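PDB 6CMK: AztD protein from Citrobacter koseri, which acts as a periplasmic zinc chaperone, binding zinc ions and handing one of them directly to the solute-binding protein AztC without forming a stable complex with it. Local coordinates for residues V50-A53 / L54-D57; V364-P367 / L368-K371. All blocks are in the same frame, centred on the assembly; numbering follows the deposited sequence.

Contact 1: V50-A53 / L54-D57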
loop_
_atom_site.group_PDB
_atom_site.type_symbol
_atom_site.label_atom_id
_atom_site.label_comp_id
_atom_site.label_asym_id
_atom_site.label_seq_id
_atom_site.Cartn_x
_atom_site.Cartn_y
_atom_site.Cartn_z
ATOM N N VAL B 50 -1.964 -11.087 23.343
ATOM C CA VAL B 50 -1.214 -10.906 22.104
ATOM C C VAL B 50 -0.399 -12.166 21.896
ATOM O O VAL B 50 0.315 -12.603 22.804
ATOM C CB VAL B 50 -0.295 -9.671 22.144
ATOM C CG1 VAL B 50 0.301 -9.402 20.743
ATOM C CG2 VAL B 50 -1.048 -8.453 22.660
ATOM N N ILE B 51 -0.508 -12.743 20.709
ATOM C CA ILE B 51 0.104 -14.025 20.400
ATOM C C ILE B 51 0.848 -13.878 19.086
ATOM O O ILE B 51 0.364 -13.219 18.162
ATOM C CB ILE B 51 -0.966 -15.133 20.333
ATOM C CG1 ILE B 51 -1.511 -15.364 21.753
ATOM C CG2 ILE B 51 -0.420 -16.426 19.710
ATOM C CD1 ILE B 51 -2.444 -16.544 21.902
ATOM N N ASP B 52 2.035 -14.469 19.018
ATOM C CA ASP B 52 2.754 -14.566 17.754
ATOM C C ASP B 52 1.996 -15.513 16.833
ATOM O O ASP B 52 1.828 -16.693 17.151
ATOM C CB ASP B 52 4.178 -15.059 18.001
ATOM C CG ASP B 52 5.039 -15.050 16.747
ATOM O OD1 ASP B 52 4.517 -15.177 15.616
ATOM O OD2 ASP B 52 6.267 -14.913 16.898
ATOM N N ALA B 53 1.515 -14.994 15.705
ATOM C CA ALA B 53 0.655 -15.795 14.839
ATOM C C ALA B 53 1.411 -16.955 14.206
ATOM O O ALA B 53 0.803 -17.968 13.845
ATOM C CB ALA B 53 0.048 -14.924 13.741
ATOM N N LEU B 54 2.726 -16.826 14.043
ATOM C CA LEU B 54 3.462 -17.815 13.264
ATOM C C LEU B 54 3.797 -19.067 14.075
ATOM O O LEU B 54 3.927 -20.152 13.495
ATOM C CB LEU B 54 4.723 -17.165 12.684
ATOM C CG LEU B 54 4.480 -15.831 11.953
ATOM C CD1 LEU B 54 5.750 -15.319 11.286
ATOM C CD2 LEU B 54 3.357 -15.924 10.919
ATOM N N ASP B 55 3.920 -18.961 15.400
ATOM C CA ASP B 55 4.184 -20.138 16.224
ATOM C C ASP B 55 3.347 -20.210 17.495
ATOM O O ASP B 55 3.495 -21.172 18.257
ATOM C CB ASP B 55 5.675 -20.210 16.602
ATOM C CG ASP B 55 6.109 -19.066 17.492
ATOM O OD1 ASP B 55 5.265 -18.217 17.845
ATOM O OD2 ASP B 55 7.301 -19.023 17.849
ATOM N N GLY B 56 2.492 -19.230 17.762
ATOM C CA GLY B 56 1.541 -19.350 18.841
ATOM C C GLY B 56 2.035 -18.985 20.221
ATOM O O GLY B 56 1.300 -19.207 21.190
ATOM N N ASP B 57 3.229 -18.417 20.370
ATOM C CA ASP B 57 3.668 -18.153 21.732
ATOM C C ASP B 57 3.154 -16.795 22.208
ATOM O O ASP B 57 2.847 -15.890 21.421
ATOM C CB ASP B 57 5.192 -18.260 21.887
ATOM C CG ASP B 57 5.961 -17.271 21.037
ATOM O OD1 ASP B 57 5.338 -16.418 20.376
ATOM O OD2 ASP B 57 7.209 -17.352 21.042
#

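Contact 2: V364-P367 / L368-K371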
loop_
_atom_site.group_PDB
_atom_site.type_symbol
_atom_site.label_atom_id
_atom_site.label_comp_id
_atom_site.label_asym_id
_atom_site.label_seq_id
_atom_site.Cartn_x
_atom_site.Cartn_y
_atom_site.Cartn_z
ATOM N N VAL B 364 -9.353 -19.429 13.933
ATOM C CA VAL B 364 -10.742 -19.481 14.367
ATOM C C VAL B 364 -10.744 -19.676 15.872
ATOM O O VAL B 364 -10.232 -20.687 16.367
ATOM C CB VAL B 364 -11.525 -20.615 13.676
ATOM C CG1 VAL B 364 -12.960 -20.650 14.197
ATOM C CG2 VAL B 364 -11.511 -20.440 12.163
ATOM N N THR B 365 -11.313 -18.720 16.603
ATOM C CA THR B 365 -11.404 -18.888 18.040
ATOM C C THR B 365 -12.492 -19.898 18.370
ATOM O O THR B 365 -13.512 -19.993 17.682
ATOM C CB THR B 365 -11.688 -17.565 18.743
ATOM O OG1 THR B 365 -12.922 -17.006 18.271
ATOM C CG2 THR B 365 -10.554 -16.583 18.492
ATOM N N ASP B 366 -12.241 -20.675 19.415
ATOM C CA ASP B 366 -13.176 -21.687 19.906
ATOM C C ASP B 366 -13.336 -21.389 21.387
ATOM O O ASP B 366 -12.729 -22.056 22.236
ATOM C CB ASP B 366 -12.668 -23.108 19.649
ATOM C CG ASP B 366 -13.731 -24.155 19.887
ATOM O OD1 ASP B 366 -14.748 -23.817 20.526
ATOM O OD2 ASP B 366 -13.554 -25.317 19.451
ATOM N N PRO B 367 -14.142 -20.379 21.735
ATOM C CA PRO B 367 -14.121 -19.889 23.125
ATOM C C PRO B 367 -14.459 -20.950 24.160
ATOM O O PRO B 367 -13.829 -20.980 25.222
ATOM C CB PRO B 367 -15.143 -18.740 23.116
ATOM C CG PRO B 367 -15.849 -18.801 21.799
ATOM C CD PRO B 367 -14.951 -19.525 20.849
ATOM N N LEU B 368 -15.418 -21.832 23.879
ATOM C CA LEU B 368 -15.811 -22.835 24.860
ATOM C C LEU B 368 -14.726 -23.875 25.107
ATOM O O LEU B 368 -14.798 -24.592 26.110
ATOM C CB LEU B 368 -17.102 -23.524 24.411
ATOM C CG LEU B 368 -18.307 -22.596 24.244
ATOM C CD1 LEU B 368 -19.575 -23.404 24.014
ATOM C CD2 LEU B 368 -18.472 -21.666 25.441
ATOM N N LYS B 369 -13.736 -23.989 24.220
ATOM C CA LYS B 369 -12.643 -24.935 24.395
ATOM C C LYS B 369 -11.323 -24.255 24.738
ATOM O O LYS B 369 -10.296 -24.933 24.833
ATOM C CB LYS B 369 -12.478 -25.784 23.138
ATOM C CG LYS B 369 -13.709 -26.595 22.758
ATOM C CD LYS B 369 -13.960 -27.761 23.705
ATOM C CE LYS B 369 -15.127 -28.612 23.222
ATOM N NZ LYS B 369 -14.849 -29.277 21.915
ATOM N N SER B 370 -11.323 -22.939 24.928
ATOM C CA SER B 370 -10.119 -22.204 25.296
ATOM C C SER B 370 -8.985 -22.472 24.309
ATOM O O SER B 370 -7.853 -22.761 24.694
ATOM C CB SER B 370 -9.683 -22.556 26.718
ATOM O OG SER B 370 -10.733 -22.370 27.645
ATOM N N LYS B 371 -9.288 -22.368 23.014
ATOM C CA LYS B 371 -8.252 -22.578 22.011
ATOM C C LYS B 371 -8.573 -21.791 20.752
ATOM O O LYS B 371 -9.688 -21.290 20.568
ATOM C CB LYS B 371 -8.073 -24.069 21.684
ATOM C CG LYS B 371 -9.255 -24.748 20.991
ATOM C CD LYS B 371 -9.038 -26.274 20.835
ATOM C CE LYS B 371 -8.906 -26.999 22.179
ATOM N NZ LYS B 371 -8.543 -28.446 22.068
HETATM O O HOH W 1 -15.649 -27.011 19.734
#

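Contact 1: V50-A53 / L54-D57
D52 and D57 are joined through their backbones where the chain reverses after strand 47-52: D52 N donates to D57 O at 2.9 Å, and G56 N, four residues after D52, closes back on D52 O at 2.7 Å. A53 to G56 make the tight loop between, and G56 takes the positive phi that turns the chain toward strand 58-63. The D52 side chain stands over this loop. With CG anti to the backbone N (chi1 -174°), its carboxylate leans forward along the chain, and OD1 accepts L54 N at 2.9 Å, on the anti side but well off the carboxylate plane. The CB and CG of L54 lie beside the same oxygen. D55 builds an Asx turn: its OD1 takes D57 N at 3.2 Å from above the carboxylate plane, 53° out of it. The carboxylates of D55 and D57 both come up to D52, their planes each 55° from that of D52; D57 OD1 approaches D52 CB at 3.0 Å, and D55 OD1 stands 3.6 Å from D52 OD2. On the buried side, I51 lays CG2 against the G56 backbone, 3.6 Å from G56 C, while A53 CB turns away from the loop onto W36 and L38 of strand 32-42. This is a hairpin turn joining two strands of a propeller blade, and the hydroxyl of Y363, in the adjoining blade, is hydrogen-bonded to A53 O. Three acidic groups thus crowd one side of the turn, with D55 OD1 and D57 OD1 only 3.1 Å apart. The N-H groups of L54 and D57, bound to D52 and D55, probably offset part of this charge, but the cluster would be expected to raise the proton affinity of its carboxylates.

Contact 2: V364-P367 / L368-K371
D366 and K371 form an antiparallel hydrogen-bonded pair, with D366 N donating to K371 O at 2.9 Å. Two further backbone bonds wind the turn between them: K369 N reaches D366 O at 2.9 Å, and S370 N reaches P367 O at 3.2 Å, both donors lying above the carbonyl plane. S370, at positive phi, and K371 both face D366, a G1 beta bulge in the hairpin that links strands 361-366 and 371-376 of one propeller blade. By van der Waals contact, the K369 side chain runs alongside that of D366, pointing the same way, with CG 3.5 Å from D366 OD2. K371 CG meets D366 CB at 4.0 Å on the same face of the sheet. Among the charged groups, the bends of K369 at chi2 (-72°) and chi4 (65°) bring NZ back to 4.8 Å from D366 OD2, and a water spans the gap, donating to OD2 at 2.7 Å and accepting from NZ at 3.2 Å. The other oxygen, D366 OD1, is hydrogen-bonded to the hydroxyl of Y342, which also binds L368 N, while K371 NZ leads away to a salt bridge with E385.

Contacts 1 and 2 are hairpin turns of neighbouring propeller blades, about 15 Å apart between centres and about 8 Å at their nearest atoms, so they do not touch. Contact 1 belongs to the blade that closes the ring, where N-terminal strands 32-42, 47-52 and 58-63 pair with C-terminal strand 392-403; contact 2 lies in the preceding blade, on strands 361-366 and 371-376. Among the residues that bridge them are Y363, next to V364 on strand 361-366, whose hydroxyl is hydrogen-bonded to A53 O, and V388, which packs on I51 while its backbone is hydrogen-bonded to S370. The centres of both turns lie about 20 to 21 Å from the centre of the chain, away from the zinc sites.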